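Local atomic coordinates of transcriptional regulator (Mesorhizobium loti, PDB entry 3BHQ), a protein that probably binds DNA as a TetR-family regulator and thereby controls transcription of its target genes. Residues E16-A21 / F60-L65; A21-I26 / A39-A44. All blocks are in the same frame, centred on the assembly; numbering follows the deposited sequence.

Contact 1: residues E16-A21 / F60-L65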
loop_
_atom_site.group_PDB
_atom_site.type_symbol
_atom_site.label_atom_id
_atom_site.label_comp_id
_atom_site.label_asym_id
_atom_site.label_seq_id
_atom_site.Cartn_x
_atom_site.Cartn_y
_atom_site.Cartn_z
ATOM N N GLU A 16 5.949 27.839 -8.777
ATOM C CA GLU A 16 4.682 27.974 -9.521
ATOM C C GLU A 16 4.542 26.928 -10.622
ATOM O O GLU A 16 3.465 26.369 -10.832
ATOM C CB GLU A 16 4.525 29.388 -10.083
ATOM C CG GLU A 16 4.295 30.440 -8.990
ATOM C CD GLU A 16 4.393 31.881 -9.443
ATOM O OE1 GLU A 16 4.777 32.169 -10.593
ATOM O OE2 GLU A 16 4.097 32.750 -8.598
ATOM N N ILE A 17 5.649 26.669 -11.329
ATOM C CA ILE A 17 5.665 25.659 -12.369
ATOM C C ILE A 17 5.395 24.252 -11.772
ATOM O O ILE A 17 4.607 23.494 -12.327
ATOM C CB ILE A 17 6.997 25.683 -13.177
ATOM C CG1 ILE A 17 7.112 26.995 -13.943
ATOM C CG2 ILE A 17 7.084 24.493 -14.124
ATOM C CD1 ILE A 17 8.540 27.288 -14.460
ATOM N N ILE A 18 6.088 23.914 -10.684
ATOM C CA ILE A 18 5.889 22.610 -10.030
ATOM C C ILE A 18 4.447 22.467 -9.503
ATOM O O ILE A 18 3.817 21.418 -9.653
ATOM C CB ILE A 18 6.941 22.358 -8.924
ATOM C CG1 ILE A 18 8.325 22.183 -9.550
ATOM C CG2 ILE A 18 6.580 21.103 -8.115
ATOM C CD1 ILE A 18 9.479 22.348 -8.579
ATOM N N GLN A 19 3.915 23.542 -8.941
ATOM C CA GLN A 19 2.513 23.544 -8.462
ATOM C C GLN A 19 1.540 23.251 -9.628
ATOM O O GLN A 19 0.614 22.420 -9.526
ATOM C CB GLN A 19 2.237 24.886 -7.786
ATOM C CG GLN A 19 0.890 25.049 -7.129
ATOM C CD GLN A 19 0.677 26.464 -6.555
ATOM O OE1 GLN A 19 1.627 27.249 -6.354
ATOM N NE2 GLN A 19 -0.585 26.790 -6.295
ATOM N N ALA A 20 1.731 23.964 -10.753
ATOM C CA ALA A 20 0.932 23.744 -11.942
ATOM C C ALA A 20 1.076 22.347 -12.509
ATOM O O ALA A 20 0.108 21.708 -12.894
ATOM C CB ALA A 20 1.291 24.796 -13.029
ATOM N N ALA A 21 2.311 21.839 -12.529
ATOM C CA ALA A 21 2.582 20.506 -13.050
ATOM C C ALA A 21 1.915 19.442 -12.189
ATOM O O ALA A 21 1.400 18.485 -12.706
ATOM C CB ALA A 21 4.099 20.261 -13.157
ATOM N N PHE A 60 8.071 15.687 -13.826
ATOM C CA PHE A 60 7.288 14.758 -12.974
ATOM C C PHE A 60 8.151 14.335 -11.757
ATOM O O PHE A 60 7.667 14.248 -10.625
ATOM C CB PHE A 60 6.840 13.538 -13.786
ATOM C CG PHE A 60 5.619 12.784 -13.258
ATOM C CD1 PHE A 60 5.037 13.023 -12.004
ATOM C CD2 PHE A 60 5.089 11.752 -14.039
ATOM C CE1 PHE A 60 3.910 12.286 -11.596
ATOM C CE2 PHE A 60 3.977 11.007 -13.611
ATOM C CZ PHE A 60 3.398 11.288 -12.420
ATOM N N GLY A 61 9.447 14.106 -11.985
ATOM C CA GLY A 61 10.341 13.774 -10.896
ATOM C C GLY A 61 10.432 14.880 -9.853
ATOM O O GLY A 61 10.411 14.617 -8.647
ATOM N N GLU A 62 10.515 16.132 -10.306
ATOM C CA GLU A 62 10.497 17.281 -9.386
ATOM C C GLU A 62 9.171 17.432 -8.615
ATOM O O GLU A 62 9.177 17.895 -7.474
ATOM C CB GLU A 62 10.862 18.571 -10.134
ATOM C CG GLU A 62 12.305 18.576 -10.536
ATOM C CD GLU A 62 13.245 18.766 -9.339
ATOM O OE1 GLU A 62 13.024 19.653 -8.479
ATOM O OE2 GLU A 62 14.224 18.063 -9.283
ATOM N N VAL A 63 8.042 17.121 -9.271
ATOM C CA VAL A 63 6.720 17.119 -8.613
ATOM C C VAL A 63 6.753 16.123 -7.449
ATOM O O VAL A 63 6.336 16.448 -6.325
ATOM C CB VAL A 63 5.607 16.763 -9.608
ATOM C CG1 VAL A 63 4.307 16.309 -8.908
ATOM C CG2 VAL A 63 5.360 17.966 -10.534
ATOM N N VAL A 64 7.267 14.930 -7.717
ATOM C CA VAL A 64 7.341 13.868 -6.658
ATOM C C VAL A 64 8.199 14.349 -5.499
ATOM O O VAL A 64 7.802 14.285 -4.328
ATOM C CB VAL A 64 7.801 12.500 -7.194
ATOM C CG1 VAL A 64 8.072 11.507 -6.031
ATOM C CG2 VAL A 64 6.790 11.948 -8.230
ATOM N N LEU A 65 9.378 14.882 -5.807
ATOM C CA LEU A 65 10.251 15.378 -4.747
ATOM C C LEU A 65 9.655 16.535 -3.954
ATOM O O LEU A 65 9.832 16.590 -2.738
ATOM C CB LEU A 65 11.627 15.759 -5.284
ATOM C CG LEU A 65 12.459 14.637 -5.860
ATOM C CD1 LEU A 65 13.711 15.237 -6.545
ATOM C CD2 LEU A 65 12.861 13.635 -4.779
#

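Contact 2: residues A21-I26 / A39-A44. With EDO (1,2-ethanediol), chain E.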
loop_
_atom_site.group_PDB
_atom_site.type_symbol
_atom_site.label_atom_id
_atom_site.label_comp_id
_atom_site.label_asym_id
_atom_site.label_seq_id
_atom_site.Cartn_x
_atom_site.Cartn_y
_atom_site.Cartn_z
ATOM N N ALA A 21 2.311 21.839 -12.529
ATOM C CA ALA A 21 2.582 20.506 -13.050
ATOM C C ALA A 21 1.915 19.442 -12.189
ATOM O O ALA A 21 1.400 18.485 -12.706
ATOM C CB ALA A 21 4.099 20.261 -13.157
ATOM N N THR A 22 1.972 19.651 -10.886
ATOM C CA THR A 22 1.364 18.700 -9.917
ATOM C C THR A 22 -0.131 18.565 -10.151
ATOM O O THR A 22 -0.656 17.456 -10.312
ATOM C CB THR A 22 1.601 19.124 -8.466
ATOM O OG1 THR A 22 3.009 19.268 -8.184
ATOM C CG2 THR A 22 1.014 18.072 -7.490
ATOM N N ALA A 23 -0.797 19.711 -10.289
ATOM C CA ALA A 23 -2.248 19.709 -10.570
ATOM C C ALA A 23 -2.566 19.084 -11.934
ATOM O O ALA A 23 -3.528 18.324 -12.083
ATOM C CB ALA A 23 -2.802 21.142 -10.488
ATOM N N ALA A 24 -1.762 19.428 -12.947
ATOM C CA ALA A 24 -1.956 18.920 -14.323
ATOM C C ALA A 24 -1.803 17.409 -14.413
ATOM O O ALA A 24 -2.649 16.722 -14.997
ATOM C CB ALA A 24 -0.995 19.633 -15.325
ATOM N N PHE A 25 -0.707 16.892 -13.848
ATOM C CA PHE A 25 -0.507 15.443 -13.802
ATOM C C PHE A 25 -1.634 14.717 -13.055
ATOM O O PHE A 25 -2.118 13.716 -13.551
ATOM C CB PHE A 25 0.856 15.058 -13.200
ATOM C CG PHE A 25 2.047 15.426 -14.042
ATOM C CD1 PHE A 25 2.085 15.109 -15.405
ATOM C CD2 PHE A 25 3.174 16.017 -13.470
ATOM C CE1 PHE A 25 3.185 15.433 -16.183
ATOM C CE2 PHE A 25 4.307 16.333 -14.253
ATOM C CZ PHE A 25 4.306 16.031 -15.608
ATOM N N ILE A 26 -2.061 15.251 -11.920
ATOM C CA ILE A 26 -3.182 14.637 -11.156
ATOM C C ILE A 26 -4.472 14.649 -11.969
ATOM O O ILE A 26 -5.164 13.639 -12.066
ATOM C CB ILE A 26 -3.351 15.289 -9.778
ATOM C CG1 ILE A 26 -2.178 14.870 -8.888
ATOM C CG2 ILE A 26 -4.742 14.922 -9.151
ATOM C CD1 ILE A 26 -2.052 15.582 -7.554
ATOM N N ALA A 39 3.186 25.167 -18.776
ATOM C CA ALA A 39 3.711 26.534 -18.868
ATOM C C ALA A 39 2.564 27.532 -18.793
ATOM O O ALA A 39 2.595 28.482 -17.998
ATOM C CB ALA A 39 4.533 26.754 -20.174
ATOM N N THR A 40 1.531 27.303 -19.598
ATOM C CA THR A 40 0.364 28.186 -19.618
ATOM C C THR A 40 -0.323 28.258 -18.251
ATOM O O THR A 40 -0.593 29.345 -17.750
ATOM C CB THR A 40 -0.621 27.747 -20.705
ATOM O OG1 THR A 40 0.043 27.804 -21.968
ATOM C CG2 THR A 40 -1.852 28.641 -20.724
ATOM N N LYS A 41 -0.555 27.094 -17.645
ATOM C CA LYS A 41 -1.192 27.007 -16.333
ATOM C C LYS A 41 -0.387 27.734 -15.251
ATOM O O LYS A 41 -0.961 28.345 -14.350
ATOM C CB LYS A 41 -1.417 25.535 -15.981
ATOM C CG LYS A 41 -2.152 25.257 -14.699
ATOM C CD LYS A 41 -2.236 23.744 -14.482
ATOM C CE LYS A 41 -2.882 23.417 -13.153
ATOM N NZ LYS A 41 -4.321 23.868 -13.167
ATOM N N ALA A 42 0.939 27.675 -15.358
ATOM C CA ALA A 42 1.846 28.307 -14.404
ATOM C C ALA A 42 2.111 29.773 -14.660
ATOM O O ALA A 42 2.716 30.421 -13.818
ATOM C CB ALA A 42 3.199 27.581 -14.428
ATOM N N GLY A 43 1.704 30.279 -15.818
ATOM C CA GLY A 43 1.998 31.651 -16.200
ATOM C C GLY A 43 3.476 31.862 -16.477
ATOM O O GLY A 43 4.051 32.876 -16.083
ATOM N N ALA A 44 4.092 30.864 -17.113
ATOM C CA ALA A 44 5.489 30.889 -17.488
ATOM C C ALA A 44 5.603 30.743 -19.010
ATOM O O ALA A 44 4.707 30.190 -19.659
ATOM C CB ALA A 44 6.232 29.742 -16.803
HETATM C C1 EDO E . -5.538 20.693 -14.160
HETATM O O1 EDO E . -6.075 21.713 -13.307
HETATM C C2 EDO E . -4.614 21.296 -15.207
HETATM O O2 EDO E . -4.660 20.577 -16.440
#

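Contact 1: residues E16-A21 / F60-L65
Ile18 and Ala21, one turn apart on helix 9-28, receive Val63 of helix 56-83 in a small example of apolar packing between nearly perpendicular helices. The axes of the two segments approach to 9.3 Å and make an angle of 95°, which confines the contact to a few side chains. Methyl-to-methyl packing dominates. Val63 CG1 stands anti to the backbone N (chi1 162°), which puts CG2 beside that N; CG2 lies 3.7 Å from Ala21 CB and 4.1 Å from Ile18 CG2. The side chains of Ile18 and Val63 run past one another in opposite directions, and Ile18 CG2 comes 4.0 Å from Val63 CA, against the backbone of the second helix. At the margin Ile18 CD1 rests 4.3 Å from Glu62 CB, a contact with the aliphatic root of an acidic side chain. Phe53 of helix 46-53 touches both Ile18 and Glu62 there.

Backbone carbonyls also line the packing: Val63 CG2 packs 3.9 Å from Ile18 O, which also accepts a hydrogen bond from Thr22 OG1. Cohesion therefore rests on shape and burial of methyl groups, without directional bonds, where helix 9-28 of the TetR-type N-terminal region meets helix 56-83.

Contact 2: residues A21-I26 / A39-A44
Ala23 and Ala24 meet the chain of Lys41 with no flat side chain at the interface: the one aromatic ring of the two segments, Phe25, stacks instead with Phe60 of helix 56-83 and also touches Ile38 and Lys56. The contact is instead between the helix surface and an extended aliphatic chain. Lys41 reaches across from helix 35-42 with CG anti to the backbone N (chi1 -176°) and the next two torsions also extended, then bends at its last one (chi4 65°). Its CE comes to 3.5 Å from Ala23 CB and lies 4.1 Å from Ala24 N, while CD passes 4.4 Å from Ala24 CB.

Segment 39-44 belongs to the helix-turn-helix predicted for residues 34-53, and it holds the end of the first helix of that motif. Here the helix is closed by a Schellman motif: Gly43 takes a positive phi of 69°, Ala44 N bonds back to Ala39 O at 2.9 Å, and Gly43 N bonds to Thr40 O. Lys41 sits in this last turn, and its side chain lies against helix 9-28 just before the chain turns toward helix 46-53.

A molecule of 1,2-ethanediol, probably from the crystallisation liquor, lies alongside the outer end of the lysine chain, from CD to NZ. Lys41 NZ donates a hydrogen bond of 2.8 Å to its O1, and Lys28 NZ bonds to the diol as well. C2 of the diol lies 3.4 Å from Lys41 CE and 3.7 Å from Ala24 CA, touching both segments. Ala20, one turn earlier on helix 9-28, also touches the side chain of Lys41, and Ala24 in turn leans on Ile38.

Overall arrangement
From the N terminus, helix 9-28 supplies the first segment of both contacts, 16-21 and then 21-26. The chain next forms helix 35-42, where contact 2 closes a short loop of 12 intervening residues. It continues through helix 46-53 and returns along helix 56-83, where contact 1 closes a longer loop of 38. The shorter loop thus lies wholly within the longer one, and the two do not cross. Ala21 is common to both segments of helix 9-28, and the contacts touch directly where Val63 CG1 lies 3.3 Å from Thr22 OG1. Helix 9-28 consequently ties the first helix of the predicted helix-turn-helix to the start of the long helix that leads into the rest of the chain.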